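Local coordinates for XRE family transcriptional regulator (Pseudomonas putida, PDB 6F8H), which is the antitoxin GraA, a HigA-like helix-turn-helix protein that probably neutralises the toxin GraT and binds operator DNA to regulate transcription, at residues A[30-33]-A[34-37]; A[84-87]-A[88-91]. All coordinates share one frame; numbering follows the deposited sequence.

Contact 1 of 2, residues A[30-33]-A[34-37]; sequences GFSA and AALA
S32 is the N-cap of helix 33-40, its hydroxyl capping the amide of A35, and F31 and L36 close a hydrophobic staple around the same turn: the residue just before the cap meets the fourth residue of the helix. By its place in the family fold, helix 33-40 is probably the first member of the helix-turn-helix pair, with helix 44-51 following it.

The polar contacts begin with the cap. S32 OG accepts from A35 N at 2.9 Å, with a fairly straight N-H...O angle of 162°. The chi1 of 73° sets the hydroxyl between its own backbone N and carbonyl carbon, swinging it over the start of the helix to serve an amide in the first turn. The A35 methyl lies beside this oxygen, CB to OG 3.4 Å. Two backbone bonds carry the helix onward, L36 N to S32 O at 3.0 Å and A37 N to A33 O at 2.9 Å.

The apolar side is the staple. L36 sends its CG away from the backbone N (chi1 -179°), and the turn at chi2 then lays the CD2 methyl toward the phenyl group. The two side chains cross obliquely, and L36 CB also comes within 3.9 Å of F31 CD1. A35 adds a looser methyl contact to the F31 CB. Both staple residues are buried: L36 also packs on V47 of helix 44-51 and on C68 and L69 of helix 59-69, while L103 of the second subunit lies against both F31 and L36. The closest approach within the staple joins F31 CE1 to L36 CD2 at 3.7 Å.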
loop_
_atom_site.group_PDB
_atom_site.type_symbol
_atom_site.label_atom_id
_atom_site.label_comp_id
_atom_site.label_asym_id
_atom_site.label_seq_id
_atom_site.Cartn_x
_atom_site.Cartn_y
_atom_site.Cartn_z
ATOM N N GLY A 30 8.663 -20.319 15.752
ATOM C CA GLY A 30 7.795 -20.934 16.735
ATOM C C GLY A 30 7.023 -20.028 17.685
ATOM O O GLY A 30 6.480 -20.517 18.674
ATOM N N PHE A 31 6.951 -18.727 17.400
ATOM C CA PHE A 31 6.266 -17.812 18.313
ATOM C C PHE A 31 4.744 -17.983 18.276
ATOM O O PHE A 31 4.173 -18.387 17.251
ATOM C CB PHE A 31 6.643 -16.349 18.010
ATOM C CG PHE A 31 6.359 -15.905 16.584
ATOM C CD1 PHE A 31 5.051 -15.694 16.140
ATOM C CD2 PHE A 31 7.401 -15.674 15.697
ATOM C CE1 PHE A 31 4.795 -15.277 14.844
ATOM C CE2 PHE A 31 7.159 -15.248 14.404
ATOM C CZ PHE A 31 5.850 -15.052 13.970
ATOM N N SER A 32 4.098 -17.680 19.404
ATOM C CA SER A 32 2.642 -17.544 19.454
ATOM C C SER A 32 2.234 -16.160 18.946
ATOM O O SER A 32 3.071 -15.262 18.830
ATOM C CB SER A 32 2.105 -17.742 20.881
ATOM O OG SER A 32 2.409 -16.617 21.690
ATOM N N ALA A 33 0.945 -15.980 18.669
ATOM C CA ALA A 33 0.444 -14.678 18.246
ATOM C C ALA A 33 0.656 -13.642 19.336
ATOM O O ALA A 33 1.024 -12.490 19.061
ATOM C CB ALA A 33 -1.036 -14.769 17.872
ATOM N N ALA A 34 0.410 -14.050 20.578
ATOM C CA ALA A 34 0.581 -13.162 21.723
ATOM C C ALA A 34 2.042 -12.785 21.915
ATOM O O ALA A 34 2.362 -11.623 22.212
ATOM C CB ALA A 34 0.028 -13.810 22.996
ATOM N N ALA A 35 2.937 -13.756 21.757
ATOM C CA ALA A 35 4.362 -13.447 21.848
ATOM C C ALA A 35 4.761 -12.403 20.797
ATOM O O ALA A 35 5.455 -11.417 21.105
ATOM C CB ALA A 35 5.194 -14.705 21.704
ATOM N N LEU A 36 4.287 -12.574 19.566
ATOM C CA LEU A 36 4.638 -11.617 18.510
ATOM C C LEU A 36 4.092 -10.234 18.838
ATOM O O LEU A 36 4.802 -9.222 18.718
ATOM C CB LEU A 36 4.118 -12.092 17.148
ATOM C CG LEU A 36 4.451 -11.173 15.988
ATOM C CD1 LEU A 36 5.979 -10.946 15.842
ATOM C CD2 LEU A 36 3.839 -11.703 14.706
ATOM N N ALA A 37 2.831 -10.201 19.276
ATOM C CA ALA A 37 2.154 -8.945 19.643
ATOM C C ALA A 37 2.898 -8.166 20.717
ATOM O O ALA A 37 3.068 -6.951 20.599
ATOM C CB ALA A 37 0.714 -9.224 20.114
#

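Contact 2 of 2, residues A[84-87]-A[88-91]; sequences DLRT and AEQQ
Two successive turns of the long C-terminal helix 73-99 meet here, and the side chains R86, E89 and Q90, with T87 and Q91 beside them, carry the contact around its surface. The backbone is regular alpha-helix: A88 N, E89 N, Q90 N and Q91 N each donate to the carbonyl oxygen four residues back, for instance Q91 N to T87 O at 2.8 Å.

The i to i+3 pair R86 and E89 is a salt bridge. The guanidinium comes to E89 by its edge, with the carboxylate carbon in its plane, and the two planes stand nearly perpendicular, 86° apart. The modelled 2.4 Å between R86 NH1 and E89 OE1 is too short to trust, and the bond is bent, so the pairing is plausible for opposite charges, but its modelled geometry is doubtful. R86 reaches there by bending at chi2 (72°) and again at chi3, curling the chain round toward E89. Its NE donates to the carbonyl oxygen of M12, which probably limits how the head can turn.

Q90 comes to the same guanidinium from over one face, where its CG lies 3.7 Å from R86 NH2, offset toward the rim. T87 and Q91 run side by side and point the same way: the methyl CG2 of T87 lies against the amide, 3.6 Å from both Q91 CD and Q91 NE2, whereas T87 OG1 turns back to bond F83 O.

P14, in the N-terminal loop, packs against R86, T87 and Q90. On the dimer side D84, L85, A88 and E89 face the second subunit, where A88 and E89 rest on L63 of its helix 59-69 and L85 on E74 of its helix 73-99.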
loop_
_atom_site.group_PDB
_atom_site.type_symbol
_atom_site.label_atom_id
_atom_site.label_comp_id
_atom_site.label_asym_id
_atom_site.label_seq_id
_atom_site.Cartn_x
_atom_site.Cartn_y
_atom_site.Cartn_z
ATOM N N ASP A 84 -2.873 -6.543 -2.747
ATOM C CA ASP A 84 -3.999 -5.674 -3.063
ATOM C C ASP A 84 -4.202 -5.473 -4.571
ATOM O O ASP A 84 -5.333 -5.414 -5.059
ATOM C CB ASP A 84 -3.812 -4.316 -2.374
ATOM C CG ASP A 84 -4.033 -4.400 -0.870
ATOM O OD1 ASP A 84 -4.852 -5.244 -0.433
ATOM O OD2 ASP A 84 -3.388 -3.636 -0.134
ATOM N N LEU A 85 -3.100 -5.353 -5.294
ATOM C CA LEU A 85 -3.158 -5.174 -6.739
ATOM C C LEU A 85 -3.669 -6.443 -7.423
ATOM O O LEU A 85 -4.608 -6.410 -8.218
ATOM C CB LEU A 85 -1.782 -4.796 -7.270
ATOM C CG LEU A 85 -1.654 -4.595 -8.782
ATOM C CD1 LEU A 85 -2.545 -3.456 -9.233
ATOM C CD2 LEU A 85 -0.200 -4.319 -9.190
ATOM N N ARG A 86 -3.054 -7.563 -7.085
ATOM C CA ARG A 86 -3.456 -8.842 -7.655
ATOM C C ARG A 86 -4.951 -9.077 -7.387
ATOM O O ARG A 86 -5.688 -9.542 -8.262
ATOM C CB ARG A 86 -2.595 -9.972 -7.081
ATOM C CG ARG A 86 -2.800 -11.329 -7.751
ATOM C CD ARG A 86 -2.208 -11.373 -9.153
ATOM N NE ARG A 86 -3.059 -12.166 -10.034
ATOM C CZ ARG A 86 -3.698 -11.677 -11.090
ATOM N NH1 ARG A 86 -3.560 -10.402 -11.418
ATOM N NH2 ARG A 86 -4.461 -12.467 -11.828
ATOM N N THR A 87 -5.404 -8.701 -6.194
ATOM C CA THR A 87 -6.806 -8.851 -5.834
ATOM C C THR A 87 -7.718 -7.952 -6.675
ATOM O O THR A 87 -8.724 -8.420 -7.218
ATOM C CB THR A 87 -7.027 -8.565 -4.335
ATOM O OG1 THR A 87 -6.296 -9.518 -3.561
ATOM C CG2 THR A 87 -8.506 -8.678 -3.977
ATOM N N ALA A 88 -7.353 -6.676 -6.797
ATOM C CA ALA A 88 -8.109 -5.721 -7.604
ATOM C C ALA A 88 -8.207 -6.179 -9.066
ATOM O O ALA A 88 -9.230 -5.982 -9.725
ATOM C CB ALA A 88 -7.469 -4.325 -7.517
ATOM N N GLU A 89 -7.136 -6.786 -9.562
ATOM C CA GLU A 89 -7.122 -7.309 -10.916
ATOM C C GLU A 89 -8.088 -8.475 -11.016
ATOM O O GLU A 89 -8.916 -8.538 -11.937
ATOM C CB GLU A 89 -5.727 -7.768 -11.319
ATOM C CG GLU A 89 -4.693 -6.682 -11.525
ATOM C CD GLU A 89 -3.350 -7.270 -11.942
ATOM O OE1 GLU A 89 -2.806 -8.111 -11.194
ATOM O OE2 GLU A 89 -2.839 -6.907 -13.021
ATOM N N GLN A 90 -7.980 -9.402 -10.067
ATOM C CA GLN A 90 -8.813 -10.597 -10.098
ATOM C C GLN A 90 -10.280 -10.216 -10.005
ATOM O O GLN A 90 -11.102 -10.715 -10.767
ATOM C CB GLN A 90 -8.432 -11.569 -8.977
ATOM C CG GLN A 90 -7.238 -12.467 -9.328
ATOM C CD GLN A 90 -6.954 -13.508 -8.259
ATOM O OE1 GLN A 90 -7.389 -13.363 -7.112
ATOM N NE2 GLN A 90 -6.235 -14.573 -8.632
ATOM N N GLN A 91 -10.592 -9.300 -9.098
ATOM C CA GLN A 91 -11.968 -8.922 -8.830
ATOM C C GLN A 91 -12.528 -7.965 -9.882
ATOM O O GLN A 91 -13.625 -8.186 -10.395
ATOM C CB GLN A 91 -12.080 -8.306 -7.428
ATOM C CG GLN A 91 -11.817 -9.320 -6.313
ATOM C CD GLN A 91 -12.023 -8.755 -4.910
ATOM O OE1 GLN A 91 -12.214 -7.545 -4.725
ATOM N NE2 GLN A 91 -11.968 -9.635 -3.906
#

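Overall arrangement
Both contacts are local; contact 1 spans a loop and the start of a helix, contact 2 lies inside one, and their centres lie about 30 Å apart on opposite sides of the chain's centre. Both are partly buried, contact 1 through F31, L36 and A37 and contact 2 through L85 and A88, with S32 and A34 exposed in the first and Q90 and Q91 in the second. Contact 1 pairs one capping hydroxyl with apolar packing that helps join helix 33-40 to helices 44-51 and 59-69. Contact 2 is mostly polar, with R86 and Q90 toward the N-terminal segment and E89 on the dimer side. Each touches the second subunit: contact 1 through its L103, contact 2 through its helices 59-69 and 73-99.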